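Local coordinates for protein ATP-dependent DNA helicase (Mycobacterium smegmatis, PDB 5V9X) that probably unwinds RNA:DNA hybrids in the 3'-to-5' direction, using ATP hydrolysis to move along a single-stranded DNA tracking strand, at residues Asp146-Pro149 / Asn150-Arg153; Pro167-Leu170 / Phe171-Leu174; Gly357-Ser360 / Lys361-Ala365. One frame throughout, in Å; residues are numbered along the deposited sequence.

Contact 1: Asp146-Pro149 / Asn150-Arg153; sequences DTPP and NQRR. With nucleotides of chain B.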
loop_
_atom_site.group_PDB
_atom_site.type_symbol
_atom_site.label_atom_id
_atom_site.label_comp_id
_atom_site.label_asym_id
_atom_site.label_seq_id
_atom_site.Cartn_x
_atom_site.Cartn_y
_atom_site.Cartn_z
ATOM N N ASP A 146 8.448 17.056 8.289
ATOM C CA ASP A 146 9.777 17.644 8.197
ATOM C C ASP A 146 9.788 19.145 8.448
ATOM O O ASP A 146 10.872 19.728 8.563
ATOM C CB ASP A 146 10.385 17.355 6.823
ATOM C CG ASP A 146 10.604 15.878 6.586
ATOM O OD1 ASP A 146 10.949 15.164 7.552
ATOM O OD2 ASP A 146 10.429 15.429 5.435
ATOM N N THR A 147 8.629 19.778 8.537
ATOM C CA THR A 147 8.582 21.223 8.722
ATOM C C THR A 147 9.050 21.595 10.122
ATOM O O THR A 147 8.448 21.145 11.106
ATOM C CB THR A 147 7.170 21.745 8.493
ATOM O OG1 THR A 147 6.678 21.262 7.237
ATOM C CG2 THR A 147 7.182 23.259 8.477
ATOM N N PRO A 148 10.100 22.400 10.262
ATOM C CA PRO A 148 10.550 22.818 11.594
ATOM C C PRO A 148 9.462 23.596 12.312
ATOM O O PRO A 148 8.566 24.163 11.667
ATOM C CB PRO A 148 11.767 23.709 11.294
ATOM C CG PRO A 148 12.207 23.309 9.921
ATOM C CD PRO A 148 10.956 22.940 9.192
ATOM N N PRO A 149 9.497 23.635 13.647
ATOM C CA PRO A 149 8.444 24.361 14.380
ATOM C C PRO A 149 8.321 25.823 13.987
ATOM O O PRO A 149 7.199 26.323 13.834
ATOM C CB PRO A 149 8.874 24.198 15.844
ATOM C CG PRO A 149 9.672 22.939 15.862
ATOM C CD PRO A 149 10.402 22.905 14.551
ATOM N N ASN A 150 9.444 26.525 13.814
ATOM C CA ASN A 150 9.386 27.945 13.482
ATOM C C ASN A 150 8.728 28.185 12.129
ATOM O O ASN A 150 8.054 29.204 11.940
ATOM C CB ASN A 150 10.791 28.550 13.511
ATOM C CG ASN A 150 11.802 27.710 12.758
ATOM O OD1 ASN A 150 12.477 26.858 13.340
ATOM N ND2 ASN A 150 11.911 27.945 11.454
ATOM N N GLN A 151 8.902 27.264 11.178
ATOM C CA GLN A 151 8.253 27.425 9.882
ATOM C C GLN A 151 6.762 27.119 9.953
ATOM O O GLN A 151 5.974 27.735 9.227
ATOM C CB GLN A 151 8.931 26.537 8.835
ATOM C CG GLN A 151 8.455 26.786 7.411
ATOM C CD GLN A 151 9.126 25.878 6.399
ATOM O OE1 GLN A 151 10.210 25.347 6.645
ATOM N NE2 GLN A 151 8.480 25.689 5.252
ATOM N N ARG A 152 6.356 26.176 10.810
ATOM C CA ARG A 152 4.932 25.927 11.008
ATOM C C ARG A 152 4.236 27.162 11.560
ATOM O O ARG A 152 3.107 27.477 11.167
ATOM C CB ARG A 152 4.723 24.743 11.951
ATOM C CG ARG A 152 5.421 23.467 11.530
ATOM C CD ARG A 152 5.054 22.307 12.440
ATOM N NE ARG A 152 5.780 21.090 12.088
ATOM C CZ ARG A 152 5.474 19.880 12.545
ATOM N NH1 ARG A 152 4.450 19.721 13.371
ATOM N NH2 ARG A 152 6.189 18.829 12.173
ATOM N N ARG A 153 4.894 27.869 12.483
ATOM C CA ARG A 153 4.339 29.112 13.009
ATOM C C ARG A 153 4.239 30.174 11.922
ATOM O O ARG A 153 3.292 30.966 11.905
ATOM C CB ARG A 153 5.194 29.615 14.173
ATOM C CG ARG A 153 4.855 28.999 15.523
ATOM C CD ARG A 153 6.109 28.560 16.268
ATOM N NE ARG A 153 7.143 29.590 16.268
ATOM C CZ ARG A 153 8.383 29.400 16.707
ATOM N NH1 ARG A 153 8.744 28.214 17.180
ATOM N NH2 ARG A 153 9.263 30.391 16.669
ATOM P P DG B 11 4.853 15.639 13.648
ATOM O OP1 DG B 11 4.921 16.352 12.353
ATOM O OP2 DG B 11 6.063 15.474 14.483
ATOM O "O5'" DG B 11 3.749 16.331 14.563
ATOM C "C5'" DG B 11 3.485 15.821 15.854
ATOM C "C4'" DG B 11 2.376 16.612 16.506
ATOM O "O4'" DG B 11 2.324 16.300 17.914
ATOM C "C3'" DG B 11 2.528 18.127 16.395
ATOM O "O3'" DG B 11 1.357 18.681 15.824
ATOM C "C2'" DG B 11 2.747 18.601 17.837
ATOM C "C1'" DG B 11 2.132 17.476 18.657
ATOM N N9 DG B 11 2.766 17.284 19.955
ATOM C C8 DG B 11 2.190 17.431 21.194
ATOM N N7 DG B 11 3.008 17.178 22.179
ATOM C C5 DG B 11 4.199 16.835 21.552
ATOM C C6 DG B 11 5.446 16.461 22.103
ATOM O O6 DG B 11 5.757 16.355 23.296
ATOM N N1 DG B 11 6.389 16.197 21.112
ATOM C C2 DG B 11 6.153 16.284 19.759
ATOM N N2 DG B 11 7.185 15.989 18.953
ATOM N N3 DG B 11 4.989 16.632 19.230
ATOM C C4 DG B 11 4.063 16.892 20.182
ATOM P P DG B 12 1.351 20.195 15.291
ATOM O OP1 DG B 12 0.476 20.261 14.100
ATOM O OP2 DG B 12 2.753 20.661 15.211
ATOM O "O5'" DG B 12 0.627 20.985 16.464
ATOM C "C5'" DG B 12 -0.561 20.463 17.016
ATOM C "C4'" DG B 12 -0.767 20.992 18.414
ATOM O "O4'" DG B 12 0.319 20.546 19.257
ATOM C "C3'" DG B 12 -0.807 22.515 18.512
ATOM O "O3'" DG B 12 -1.999 22.913 19.155
ATOM C "C2'" DG B 12 0.439 22.884 19.327
ATOM C "C1'" DG B 12 0.751 21.599 20.078
ATOM N N9 DG B 12 2.175 21.409 20.328
ATOM C C8 DG B 12 3.208 21.681 19.462
ATOM N N7 DG B 12 4.384 21.403 19.953
ATOM C C5 DG B 12 4.114 20.911 21.224
ATOM C C6 DG B 12 4.997 20.446 22.228
ATOM O O6 DG B 12 6.233 20.377 22.190
ATOM N N1 DG B 12 4.311 20.037 23.369
ATOM C C2 DG B 12 2.943 20.072 23.520
ATOM N N2 DG B 12 2.464 19.635 24.695
ATOM N N3 DG B 12 2.105 20.505 22.587
ATOM C C4 DG B 12 2.758 20.907 21.470
#
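Arg152 passes its aliphatic stem slantwise across Thr147, its CG meeting Thr147 CG2 at 3.5 Å, and carries its guanidinium past the loop to the DNA backbone. The chain is extended from CG to NE (chi3 -177°), which brings the group between two phosphates and a backbone carbonyl. Arg152 NE donates to Thr147 O at 2.8 Å, arriving 33° off the carbonyl plane. Arg152 NH2 reaches DG11 of chain B OP1 at 2.8 Å, with an N-H...O angle of 148°, while Arg152 NH1 makes a weak bond to DG12 of chain B OP2 at 2.7 Å. All three oxygens lie round the guanidinium edge, so the loop carbonyl and two consecutive phosphates together limit the rotation of the group. Behind it, Thr147 CG2 also packs on Gln151 CB at 3.7 Å, the two side chains crossing at about a right angle, and Thr147 OG1 accepts from Ser144 N. Pro148 is the N-cap residue, its O atom taking Arg152 N at 3.1 Å. Across the first turn, Arg153 lays one guanidinium face over Asn150 CA. The contact lies where the loop after strand 140-143, an outer strand of the parallel sheet in the DEAD/DEAH-box region, runs into helix 149-157.

Contact 2: Pro167-Leu170 / Phe171-Leu174; sequences PESL and FLML. With nucleotides of chain B.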
loop_
_atom_site.group_PDB
_atom_site.type_symbol
_atom_site.label_atom_id
_atom_site.label_comp_id
_atom_site.label_asym_id
_atom_site.label_seq_id
_atom_site.Cartn_x
_atom_site.Cartn_y
_atom_site.Cartn_z
ATOM N N PRO A 167 -2.115 13.426 4.415
ATOM C CA PRO A 167 -3.338 13.172 5.194
ATOM C C PRO A 167 -3.110 13.275 6.689
ATOM O O PRO A 167 -3.938 13.855 7.403
ATOM C CB PRO A 167 -3.734 11.750 4.771
ATOM C CG PRO A 167 -3.102 11.559 3.437
ATOM C CD PRO A 167 -1.810 12.311 3.499
ATOM N N GLU A 168 -1.996 12.733 7.181
ATOM C CA GLU A 168 -1.686 12.812 8.604
ATOM C C GLU A 168 -1.544 14.259 9.057
ATOM O O GLU A 168 -2.079 14.651 10.101
ATOM C CB GLU A 168 -0.407 12.024 8.907
ATOM C CG GLU A 168 -0.547 10.506 8.836
ATOM C CD GLU A 168 -0.672 9.978 7.415
ATOM O OE1 GLU A 168 -0.434 10.750 6.459
ATOM O OE2 GLU A 168 -1.010 8.785 7.254
ATOM N N SER A 169 -0.826 15.075 8.282
ATOM C CA SER A 169 -0.608 16.459 8.688
ATOM C C SER A 169 -1.872 17.295 8.533
ATOM O O SER A 169 -2.115 18.207 9.332
ATOM C CB SER A 169 0.543 17.069 7.894
ATOM O OG SER A 169 1.790 16.685 8.443
ATOM N N LEU A 170 -2.686 17.008 7.514
ATOM C CA LEU A 170 -3.992 17.654 7.421
ATOM C C LEU A 170 -4.816 17.382 8.670
ATOM O O LEU A 170 -5.522 18.268 9.167
ATOM C CB LEU A 170 -4.741 17.175 6.178
ATOM C CG LEU A 170 -6.141 17.775 6.008
ATOM C CD1 LEU A 170 -6.053 19.288 5.859
ATOM C CD2 LEU A 170 -6.875 17.155 4.827
ATOM N N PHE A 171 -4.724 16.161 9.196
ATOM C CA PHE A 171 -5.389 15.824 10.449
ATOM C C PHE A 171 -4.887 16.702 11.590
ATOM O O PHE A 171 -5.677 17.163 12.423
ATOM C CB PHE A 171 -5.162 14.344 10.751
ATOM C CG PHE A 171 -5.835 13.853 12.000
ATOM C CD1 PHE A 171 -7.197 13.596 12.016
ATOM C CD2 PHE A 171 -5.096 13.605 13.146
ATOM C CE1 PHE A 171 -7.810 13.122 13.157
ATOM C CE2 PHE A 171 -5.706 13.133 14.290
ATOM C CZ PHE A 171 -7.063 12.890 14.294
ATOM N N LEU A 172 -3.576 16.957 11.632
ATOM C CA LEU A 172 -3.008 17.759 12.712
ATOM C C LEU A 172 -3.487 19.204 12.644
ATOM O O LEU A 172 -3.837 19.795 13.672
ATOM C CB LEU A 172 -1.481 17.698 12.662
ATOM C CG LEU A 172 -0.879 16.294 12.768
ATOM C CD1 LEU A 172 0.641 16.337 12.660
ATOM C CD2 LEU A 172 -1.308 15.629 14.061
ATOM N N MET A 173 -3.512 19.787 11.445
ATOM C CA MET A 173 -3.956 21.170 11.314
ATOM C C MET A 173 -5.429 21.311 11.672
ATOM O O MET A 173 -5.835 22.311 12.275
ATOM C CB MET A 173 -3.695 21.670 9.897
ATOM C CG MET A 173 -2.237 21.607 9.485
ATOM S SD MET A 173 -1.965 22.343 7.870
ATOM C CE MET A 173 -2.477 24.032 8.192
ATOM N N LEU A 174 -6.246 20.322 11.306
ATOM C CA LEU A 174 -7.660 20.350 11.657
ATOM C C LEU A 174 -7.891 20.151 13.149
ATOM O O LEU A 174 -8.985 20.452 13.641
ATOM C CB LEU A 174 -8.414 19.282 10.866
ATOM C CG LEU A 174 -8.494 19.520 9.359
ATOM C CD1 LEU A 174 -8.922 18.250 8.643
ATOM C CD2 LEU A 174 -9.449 20.660 9.056
ATOM P P DC B 10 3.810 13.446 7.865
ATOM O OP1 DC B 10 2.709 14.421 7.695
ATOM O OP2 DC B 10 5.149 13.732 7.307
ATOM O "O5'" DC B 10 4.013 13.166 9.421
ATOM C "C5'" DC B 10 2.895 13.056 10.272
ATOM C "C4'" DC B 10 3.340 12.723 11.678
ATOM O "O4'" DC B 10 3.711 11.327 11.753
ATOM C "C3'" DC B 10 4.560 13.514 12.167
ATOM O "O3'" DC B 10 4.249 14.180 13.366
ATOM C "C2'" DC B 10 5.636 12.447 12.385
ATOM C "C1'" DC B 10 4.798 11.207 12.629
ATOM N N1 DC B 10 5.513 9.937 12.337
ATOM C C2 DC B 10 5.368 8.853 13.206
ATOM O O2 DC B 10 4.637 8.973 14.197
ATOM N N3 DC B 10 6.029 7.699 12.934
ATOM C C4 DC B 10 6.806 7.616 11.851
ATOM N N4 DC B 10 7.441 6.461 11.623
ATOM C C5 DC B 10 6.968 8.715 10.955
ATOM C C6 DC B 10 6.311 9.844 11.234
#
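Leu170 and Leu174 meet one turn apart on the side of the helix away from the DNA, Leu170 CG lying 3.9 Å from Leu174 CD1 as the two side chains pass at a slant. On the DNA side, Ser169 OG donates a 2.6 Å hydrogen bond to DC10 of chain B OP1. One residue earlier, Glu168 rests CB against the C5' of DC10 of chain B at 3.7 Å; its chain then bends at chi2 (73°), and the carboxylate pairs with Arg201. On the next turn Leu172 covers the carbonyl of Glu168, its CG 3.4 Å from Glu168 O. This is the opening of helix 167-174, which follows strand 162-165 of the parallel RecA-like sheet in the DEAD/DEAH-box region and offers its first turn to the tracking strand. Phe171 holds CG anti to its own backbone N (chi1 -178°), which leads the ring off the helix towards helices 200-213 and 461-471, where it meets His204 and stands edge-to-face with His467. Met173 turns at its sulfur towards Ala178 and Thr181, while Leu170 reaches Leu101 of strand 100-103.

Contact 3: Gly357-Ser360 / Lys361-Ala365; sequences GSVS and KEQRA. With nucleotides of chain B.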
loop_
_atom_site.group_PDB
_atom_site.type_symbol
_atom_site.label_atom_id
_atom_site.label_comp_id
_atom_site.label_asym_id
_atom_site.label_seq_id
_atom_site.Cartn_x
_atom_site.Cartn_y
_atom_site.Cartn_z
ATOM N N GLY A 357 12.244 5.998 4.496
ATOM C CA GLY A 357 11.707 6.720 5.638
ATOM C C GLY A 357 12.702 6.938 6.762
ATOM O O GLY A 357 12.618 7.938 7.480
ATOM N N SER A 358 13.648 6.016 6.938
ATOM C CA SER A 358 14.611 6.138 8.026
ATOM C C SER A 358 15.806 7.016 7.674
ATOM O O SER A 358 16.623 7.302 8.555
ATOM C CB SER A 358 15.091 4.752 8.458
ATOM O OG SER A 358 14.040 4.027 9.075
ATOM N N VAL A 359 15.936 7.436 6.416
ATOM C CA VAL A 359 16.922 8.449 6.064
ATOM C C VAL A 359 16.464 9.790 6.622
ATOM O O VAL A 359 15.264 10.093 6.649
ATOM C CB VAL A 359 17.106 8.504 4.537
ATOM C CG1 VAL A 359 18.139 9.547 4.146
ATOM C CG2 VAL A 359 17.496 7.136 3.996
ATOM N N SER A 360 17.415 10.594 7.092
ATOM C CA SER A 360 17.079 11.917 7.597
ATOM C C SER A 360 16.482 12.777 6.487
ATOM O O SER A 360 16.613 12.482 5.297
ATOM C CB SER A 360 18.318 12.600 8.174
ATOM O OG SER A 360 19.301 12.786 7.173
ATOM N N LYS A 361 15.809 13.859 6.890
ATOM C CA LYS A 361 15.255 14.770 5.893
ATOM C C LYS A 361 16.353 15.504 5.131
ATOM O O LYS A 361 16.183 15.805 3.944
ATOM C CB LYS A 361 14.301 15.771 6.551
ATOM C CG LYS A 361 14.899 16.551 7.711
ATOM C CD LYS A 361 13.995 17.707 8.125
ATOM C CE LYS A 361 14.342 18.210 9.521
ATOM N NZ LYS A 361 13.568 19.429 9.896
ATOM N N GLU A 362 17.483 15.785 5.787
ATOM C CA GLU A 362 18.576 16.485 5.119
ATOM C C GLU A 362 19.182 15.629 4.015
ATOM O O GLU A 362 19.370 16.096 2.885
ATOM C CB GLU A 362 19.645 16.888 6.137
ATOM C CG GLU A 362 19.170 17.870 7.201
ATOM C CD GLU A 362 18.458 17.193 8.359
ATOM O OE1 GLU A 362 18.439 15.944 8.404
ATOM O OE2 GLU A 362 17.917 17.911 9.227
ATOM N N GLN A 363 19.494 14.366 4.322
ATOM C CA GLN A 363 20.021 13.469 3.299
ATOM C C GLN A 363 18.969 13.163 2.240
ATOM O O GLN A 363 19.289 13.064 1.050
ATOM C CB GLN A 363 20.534 12.182 3.944
ATOM C CG GLN A 363 21.647 12.396 4.958
ATOM C CD GLN A 363 21.902 11.169 5.812
ATOM O OE1 GLN A 363 21.723 10.036 5.364
ATOM N NE2 GLN A 363 22.315 11.390 7.055
ATOM N N ARG A 364 17.705 13.009 2.653
ATOM C CA ARG A 364 16.625 12.814 1.688
ATOM C C ARG A 364 16.518 13.998 0.735
ATOM O O ARG A 364 16.325 13.816 -0.473
ATOM C CB ARG A 364 15.296 12.597 2.414
ATOM C CG ARG A 364 15.045 11.167 2.876
ATOM C CD ARG A 364 13.904 11.098 3.889
ATOM N NE ARG A 364 12.610 11.451 3.313
ATOM C CZ ARG A 364 11.687 10.565 2.947
ATOM N NH1 ARG A 364 11.915 9.267 3.096
ATOM N NH2 ARG A 364 10.535 10.974 2.433
ATOM N N ALA A 365 16.643 15.220 1.260
ATOM C CA ALA A 365 16.517 16.406 0.417
ATOM C C ALA A 365 17.629 16.470 -0.622
ATOM O O ALA A 365 17.386 16.831 -1.780
ATOM C CB ALA A 365 16.515 17.667 1.280
ATOM P P DT B 8 9.279 3.950 4.029
ATOM O OP1 DT B 8 10.349 4.676 3.315
ATOM O OP2 DT B 8 9.447 3.629 5.463
ATOM O "O5'" DT B 8 7.905 4.750 3.860
ATOM C "C5'" DT B 8 7.342 4.928 2.564
ATOM C "C4'" DT B 8 5.875 5.307 2.661
ATOM O "O4'" DT B 8 5.101 4.171 3.084
ATOM C "C3'" DT B 8 5.562 6.394 3.677
ATOM O "O3'" DT B 8 5.528 7.650 3.025
ATOM C "C2'" DT B 8 4.174 6.007 4.233
ATOM C "C1'" DT B 8 3.885 4.640 3.600
ATOM N N1 DT B 8 3.360 3.629 4.563
ATOM C C2 DT B 8 2.074 3.166 4.414
ATOM O O2 DT B 8 1.329 3.540 3.527
ATOM N N3 DT B 8 1.688 2.241 5.346
ATOM C C4 DT B 8 2.444 1.743 6.393
ATOM O O4 DT B 8 2.006 0.910 7.181
ATOM C C5 DT B 8 3.784 2.272 6.492
ATOM C C7 DT B 8 4.698 1.808 7.585
ATOM C C6 DT B 8 4.171 3.178 5.583
#
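The backbone runs extended through Val359 and Ser360 and then enters helix 361-372, where Arg364 N closes the first turn on Ser360 O at 2.9 Å. Ser360 OG caps that turn by accepting from Gln363 N at 3.3 Å in a nearly straight bond (165°). The hydroxyl sits between the backbone N and the carbonyl carbon (chi1 62°), which points it back over the helix end, and Gln363 CG lies beside it. Val359 packs against the same first turn: Val359 CG1 touches Gln363 CB at 3.6 Å and Arg364 CG at 3.7 Å, both side chains passing it at a slant. Arg364 bends at chi3 (66°), with CD near Val359 O, and this turn brings NH1 alongside Gly357, with Gly357 N near the guanidinium plane. NH1 also bonds weakly to His356 O, and the side chain packs on a DNA phosphate. Gly357 N itself grips DT8 of chain B OP1 at 2.6 Å. The arrangement is a serine N-cap behind a phosphate-binding backbone amide, set in the loop between strand 352-355 and helix 361-372 of the second RecA-like domain, a placement in keeping with the DNA-tracking groove of superfamily 2 helicases.

How the contacts relate
The three contacts hold one strand of DNA in order along its length: contact 3 takes DT8 and, two nucleotides on, contact 2 DC10, then contact 1 DG11 and DG12, all of chain B. Contacts 1 and 2 belong to the DEAD/DEAH-box region, their centres about 14 Å apart and nearest atoms about 5 Å. Contact 3 lies in the C-terminal helicase region, its centre about 16 Å from that of contact 1 and about 21 Å from that of contact 2. A probable hydrogen bond from Lys361 NZ to Asp146 O, 3.0 Å long, ties contacts 1 and 3. The AMP-PNP pocket draws on residues between 41 and 420, consistent with a site shared between the two RecA-like domains.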